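Local coordinates for iron superoxide dismutase (Trypanosoma cruzi, PDB 2GPC), which probably catalyses the dismutation of superoxide to oxygen and hydrogen peroxide at a single iron ion, at residues A[53-56]-A[57-61]; A[91-94]-A[95-99]; A[107-110]-A[111-115]. All blocks are in the same frame, centred on the assembly; numbering follows the deposited sequence. Where two conformers were deposited one is given.

Interaction 1 of 3, residues A[53-56]-A[57-61]; sequences SIEE and IIRTE
The guanidinium of Arg59 lies back over the helix that carries it, and one of its faces rests above Glu55 O and Glu56 CA, 3.8 and 3.9 Å below its plane and both offset toward its rim. Its two terminal nitrogens point toward different acids. Arg59 NH1 forms a long salt bridge with OE1 of Glu55, at 3.5 Å, the carboxylate standing almost perpendicular to the guanidinium (86° between planes). Arg59 NH2 is on the side of Glu56, whose carboxylate, in the conformer given, is beyond salt-bridge range. The bend at chi3 (-55°) folds the arginine back so that this face meets the main chain.

The Glu56 side chain takes part in the capping box of the first turn. Ser53, the N-cap of helix 54-60, accepts from Glu56 N through OG, which satisfies that amide at the start of the helix. In the conformer given for Glu56, Ser53 N returns a bond to Glu56 OE1 at 3.0 Å, entering from above the carboxylate plane. At the other end, Thr60 OG1 donates to Glu56 O at 2.8 Å, well above the carbonyl plane, beside a weak bond from Thr60 N; the same hydroxyl is hydrogen-bonded to Lys52 NZ.

On the apolar side, CG2 of Ile54 meets CD1 of Ile58 at 3.7 Å, the two branched chains crossing at a slant. Ile58 continues onto Phe66, Ala69 and Phe73 of helix 63-80, and Ile57 joins it on Ala69, which seats this short helix on the longer one.

Interaction 2 of 3, residues A[91-94]-A[95-99]; sequences TGKV and ADEIN
Lys93 and Glu97, one turn apart on helix 92-102 in the C-terminal domain of the iron/manganese superoxide dismutase family, are joined by an i to i+4 salt bridge. Lys93 NZ donates to Glu97 OE2 at 3.0 Å and comes in from above the carboxylate plane, 43° out of it. Bends at chi2 (67°) and chi4 (75°) curl the lysine back toward the glutamate, which keeps an extended chain beyond CG. The carboxylate has a second cationic partner, since OE1 pairs with Lys129 NZ; two positive groups would be expected to favour its ionised form.

Backbone bonds tie the same turns together. Asp96 N donates to Gly92 O, Glu97 N to Lys93 O, and Ile98 N to Val94 O at 2.9 Å, whereas the bond from Ala95 N to Thr91 O, at 3.4 Å, is weak.

The apolar contact is between Val94 and Ile98, which lie side by side and point the same way, CG1 of the valine 3.9 Å from CD1 of the isoleucine. Both side chains pack on Trp187 of helix 187-193, Val94 also touching Val190 and Leu194, while Ile98 and Glu97 reach Leu136 of strand 135-142.

Interaction 3 of 3, residues A[107-110]-A[111-115]; sequences KFKE and EFTNV
Glu110 and Asn114 are linked twice on helix 105-118, once directly and once through a water. The pair follows the i to i+4 pattern of an alpha-helix, here in the C-terminal domain of the iron/manganese superoxide dismutase family. Asn114 ND2 donates to Glu110 OE2 at 3.0 Å, arriving steeply above the carboxylate plane, 68° out of it, with the amide plane turned steeply against the carboxylate. A bend at chi2 of Glu110 (77°) swings its acid group toward the asparagine. The water donates to both OE1 of Glu110 and OD1 of Asn114, at 2.8 and 2.7 Å, so one carboxylate oxygen is held directly by the asparagine and the other through the water.

The next polar grip is on Lys109 O, which accepts from two donors of one residue. Thr113 OG1 is 2.7 Å and Thr113 N 2.9 Å from Lys109 O, on opposite faces of the carbonyl plane. The same hydroxyl is hydrogen-bonded to Trp182 NE1, and the Lys109 side chain makes a cation-pi contact with that indole. Thr113 thus connects a turn of this helix with helix 174-184.

Farther out, Phe108 and Phe112 pack obliquely, their planes 50° apart. With CG trans to the backbone N in both, the two rings project the same way. Phe108 reaches Ile98 and Leu127, and Phe112 meets Ala125 and the Trp182 ring, which places the pair against the sheet and its flanking helices. Within the pair, CE1 of Phe108 lies 4.0 Å from CB of Phe112.

In the fold
Interactions 2 and 3 are on successive helices and touch directly, Ile98 CG2 of the first packing on Phe108 CB of the second at 3.7 Å; their centres are about 16 Å apart. Both helices also meet strand 135-142, through Leu136 and Val138. Interaction 1 belongs to the alpha-hairpin domain, about 31 Å from interaction 2 and 30 Å from interaction 3 between centres, and lies across the chain's centre from interaction 3. The iron, bound by His27, His75, Asp160 and His164, is about 14 Å from the side chain of Phe112. A magnesium ion lies about 6 Å from the Glu55 side chain of interaction 1.

Interaction 1 of 3, residues A[53-56]-A[57-61]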
# COMPACT_ATOMS: atom_id res chain seq x y z
N SER A 53 5.33 11.31 -24.15
CA SER A 53 6.22 10.32 -23.57
C SER A 53 5.78 10.04 -22.13
O SER A 53 4.93 10.74 -21.58
CB SER A 53 7.67 10.81 -23.58
OG SER A 53 7.85 11.88 -22.68
N ILE A 54 6.36 9.01 -21.51
CA ILE A 54 6.09 8.72 -20.11
C ILE A 54 6.40 9.94 -19.27
O ILE A 54 5.59 10.33 -18.43
CB ILE A 54 6.95 7.50 -19.64
CG1 ILE A 54 6.46 6.21 -20.31
CG2 ILE A 54 6.92 7.35 -18.11
CD1 ILE A 54 5.03 5.83 -19.96
N GLU A 55 7.55 10.56 -19.50
CA GLU A 55 7.97 11.72 -18.72
C GLU A 55 7.04 12.92 -18.93
O GLU A 55 6.72 13.62 -17.98
CB GLU A 55 9.43 12.09 -19.01
CG GLU A 55 10.43 11.13 -18.37
CD GLU A 55 11.88 11.59 -18.49
OE1 GLU A 55 12.13 12.81 -18.65
OE2 GLU A 55 12.79 10.74 -18.42
N GLU A 56 6.58 13.11 -20.16
CA GLU A 56 5.69 14.22 -20.49
C GLU A 56 4.38 14.05 -19.72
O GLU A 56 3.82 15.01 -19.20
CB GLU A 56 5.44 14.29 -22.01
CG GLU A 56 6.39 15.23 -22.74
CD GLU A 56 6.78 14.78 -24.14
OE1 GLU A 56 5.98 14.12 -24.85
OE2 GLU A 56 7.91 15.12 -24.56
N ILE A 57 3.89 12.81 -19.66
CA ILE A 57 2.67 12.50 -18.93
C ILE A 57 2.83 12.78 -17.43
O ILE A 57 1.92 13.32 -16.78
CB ILE A 57 2.25 11.02 -19.16
CG1 ILE A 57 1.80 10.78 -20.60
CG2 ILE A 57 1.12 10.65 -18.21
CD1 ILE A 57 1.66 9.30 -20.97
N ILE A 58 3.96 12.39 -16.86
CA ILE A 58 4.20 12.58 -15.43
C ILE A 58 4.19 14.09 -15.09
O ILE A 58 3.69 14.50 -14.04
CB ILE A 58 5.54 11.91 -15.02
CG1 ILE A 58 5.42 10.38 -15.11
CG2 ILE A 58 5.94 12.29 -13.59
CD1 ILE A 58 6.73 9.64 -15.17
N ARG A 59 4.72 14.90 -16.00
CA ARG A 59 4.87 16.34 -15.77
C ARG A 59 3.58 17.14 -15.98
O ARG A 59 3.41 18.20 -15.37
CB ARG A 59 5.96 16.90 -16.69
CG ARG A 59 7.36 16.44 -16.30
CD ARG A 59 8.49 17.21 -16.97
NE ARG A 59 8.38 17.21 -18.43
CZ ARG A 59 9.12 16.47 -19.26
NH1 ARG A 59 10.06 15.65 -18.80
NH2 ARG A 59 8.91 16.56 -20.57
N THR A 60 2.67 16.64 -16.82
CA THR A 60 1.51 17.43 -17.29
C THR A 60 0.14 16.85 -16.96
O THR A 60 -0.87 17.55 -17.13
CB THR A 60 1.59 17.64 -18.82
OG1 THR A 60 1.45 16.38 -19.50
CG2 THR A 60 2.96 18.17 -19.25
N GLU A 61 0.07 15.60 -16.53
CA GLU A 61 -1.22 14.97 -16.25
C GLU A 61 -1.35 14.65 -14.76
O GLU A 61 -0.37 14.69 -14.01
CB GLU A 61 -1.41 13.69 -17.07
CG GLU A 61 -1.29 13.85 -18.59
CD GLU A 61 -2.53 14.42 -19.27
OE1 GLU A 61 -3.65 14.38 -18.69
OE2 GLU A 61 -2.39 14.92 -20.40

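Interaction 2 of 3, residues A[91-94]-A[95-99]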
# COMPACT_ATOMS: atom_id res chain seq x y z
N THR A 91 32.34 4.40 -4.06
CA THR A 91 33.62 5.09 -4.10
C THR A 91 33.50 6.31 -5.01
O THR A 91 32.42 6.58 -5.57
CB THR A 91 34.74 4.15 -4.63
OG1 THR A 91 34.33 3.58 -5.89
CG2 THR A 91 34.92 2.95 -3.72
N GLY A 92 34.59 7.06 -5.17
CA GLY A 92 34.66 8.12 -6.15
C GLY A 92 33.70 9.26 -5.89
O GLY A 92 33.50 9.65 -4.74
N LYS A 93 33.11 9.79 -6.96
CA LYS A 93 32.28 10.99 -6.90
C LYS A 93 30.99 10.79 -6.10
O LYS A 93 30.56 11.68 -5.38
CB LYS A 93 31.93 11.48 -8.31
CG LYS A 93 31.46 12.93 -8.38
CD LYS A 93 32.58 13.93 -8.02
CE LYS A 93 32.28 15.34 -8.54
NZ LYS A 93 31.23 16.05 -7.73
N VAL A 94 30.39 9.61 -6.23
CA VAL A 94 29.20 9.29 -5.44
C VAL A 94 29.52 9.32 -3.94
O VAL A 94 28.76 9.91 -3.15
CB VAL A 94 28.61 7.92 -5.84
CG1 VAL A 94 27.52 7.49 -4.87
CG2 VAL A 94 28.04 8.00 -7.25
N ALA A 95 30.63 8.70 -3.54
CA ALA A 95 31.07 8.74 -2.15
C ALA A 95 31.28 10.19 -1.72
O ALA A 95 30.80 10.59 -0.66
CB ALA A 95 32.35 7.94 -1.95
N ASP A 96 31.98 10.97 -2.54
CA ASP A 96 32.28 12.37 -2.21
C ASP A 96 31.00 13.16 -1.95
O ASP A 96 30.92 13.91 -0.97
CB ASP A 96 33.03 13.07 -3.36
CG ASP A 96 34.46 12.57 -3.55
OD1 ASP A 96 35.03 11.90 -2.66
OD2 ASP A 96 35.09 12.82 -4.60
N GLU A 97 30.02 13.01 -2.83
CA GLU A 97 28.79 13.79 -2.76
C GLU A 97 27.94 13.34 -1.57
O GLU A 97 27.36 14.16 -0.88
CB GLU A 97 28.02 13.73 -4.10
CG GLU A 97 28.81 14.37 -5.25
CD GLU A 97 27.95 14.98 -6.36
OE1 GLU A 97 26.83 15.45 -6.10
OE2 GLU A 97 28.44 15.02 -7.50
N ILE A 98 27.91 12.04 -1.30
CA ILE A 98 27.20 11.53 -0.12
C ILE A 98 27.83 12.05 1.18
O ILE A 98 27.12 12.52 2.08
CB ILE A 98 27.13 9.98 -0.14
CG1 ILE A 98 26.06 9.55 -1.14
CG2 ILE A 98 26.78 9.42 1.26
CD1 ILE A 98 25.99 8.06 -1.38
N ASN A 99 29.15 12.00 1.27
CA ASN A 99 29.87 12.48 2.45
C ASN A 99 29.64 13.99 2.67
O ASN A 99 29.45 14.43 3.79
CB ASN A 99 31.37 12.19 2.31
CG ASN A 99 31.71 10.71 2.39
OD1 ASN A 99 30.92 9.90 2.90
ND2 ASN A 99 32.87 10.34 1.84

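Interaction 3 of 3, residues A[107-110]-A[111-115]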
# COMPACT_ATOMS: atom_id res chain seq x y z
N LYS A 107 25.68 7.72 7.98
CA LYS A 107 24.60 8.63 8.31
C LYS A 107 23.54 8.68 7.19
O LYS A 107 22.34 8.70 7.47
CB LYS A 107 25.15 10.03 8.61
CG LYS A 107 25.74 10.18 10.02
CD LYS A 107 26.48 11.49 10.18
CE LYS A 107 26.91 11.74 11.63
NZ LYS A 107 27.97 12.79 11.73
N PHE A 108 23.98 8.70 5.94
CA PHE A 108 23.09 8.59 4.78
C PHE A 108 22.28 7.31 4.88
O PHE A 108 21.06 7.33 4.75
CB PHE A 108 23.87 8.58 3.46
CG PHE A 108 23.13 7.90 2.33
CD1 PHE A 108 22.01 8.51 1.76
CD2 PHE A 108 23.51 6.65 1.88
CE1 PHE A 108 21.29 7.86 0.74
CE2 PHE A 108 22.81 6.01 0.87
CZ PHE A 108 21.70 6.62 0.30
N LYS A 109 22.95 6.20 5.13
CA LYS A 109 22.32 4.89 5.12
C LYS A 109 21.26 4.80 6.22
O LYS A 109 20.17 4.27 5.98
CB LYS A 109 23.38 3.79 5.27
CG LYS A 109 22.81 2.41 5.52
CD LYS A 109 23.88 1.33 5.44
CE LYS A 109 23.26 -0.03 5.67
NZ LYS A 109 24.24 -1.13 5.57
N GLU A 110 21.57 5.34 7.40
CA GLU A 110 20.60 5.38 8.49
C GLU A 110 19.36 6.20 8.10
O GLU A 110 18.24 5.78 8.37
CB GLU A 110 21.23 5.93 9.78
CG GLU A 110 20.25 6.11 10.94
CD GLU A 110 19.89 4.81 11.65
OE1 GLU A 110 20.27 3.71 11.17
OE2 GLU A 110 19.21 4.88 12.71
N GLU A 111 19.56 7.35 7.47
CA GLU A 111 18.43 8.21 7.11
C GLU A 111 17.55 7.56 6.03
O GLU A 111 16.33 7.56 6.15
CB GLU A 111 18.93 9.59 6.66
CG GLU A 111 17.83 10.59 6.35
CD GLU A 111 18.35 11.97 6.00
OE1 GLU A 111 19.56 12.25 6.22
OE2 GLU A 111 17.55 12.79 5.52
N PHE A 112 18.16 6.98 5.00
CA PHE A 112 17.42 6.32 3.94
C PHE A 112 16.67 5.10 4.47
O PHE A 112 15.48 4.93 4.18
CB PHE A 112 18.36 5.95 2.78
CG PHE A 112 17.66 5.35 1.58
CD1 PHE A 112 17.25 4.02 1.59
CD2 PHE A 112 17.44 6.10 0.43
CE1 PHE A 112 16.61 3.46 0.47
CE2 PHE A 112 16.81 5.54 -0.69
CZ PHE A 112 16.40 4.21 -0.66
N THR A 113 17.35 4.27 5.26
CA THR A 113 16.75 3.09 5.90
C THR A 113 15.51 3.45 6.70
O THR A 113 14.46 2.86 6.52
CB THR A 113 17.76 2.41 6.84
OG1 THR A 113 18.88 1.93 6.10
CG2 THR A 113 17.17 1.15 7.50
N ASN A 114 15.64 4.43 7.58
CA ASN A 114 14.52 4.80 8.44
C ASN A 114 13.32 5.35 7.66
O ASN A 114 12.17 5.05 7.98
CB ASN A 114 14.99 5.74 9.55
CG ASN A 114 15.92 5.04 10.54
OD1 ASN A 114 15.93 3.80 10.65
ND2 ASN A 114 16.70 5.83 11.27
N VAL A 115 13.60 6.13 6.62
CA VAL A 115 12.54 6.58 5.71
C VAL A 115 11.88 5.39 4.97
O VAL A 115 10.67 5.29 4.91
CB VAL A 115 13.09 7.62 4.68
CG1 VAL A 115 12.13 7.84 3.54
CG2 VAL A 115 13.39 8.94 5.37
O HOH W 1 17.99 2.14 11.17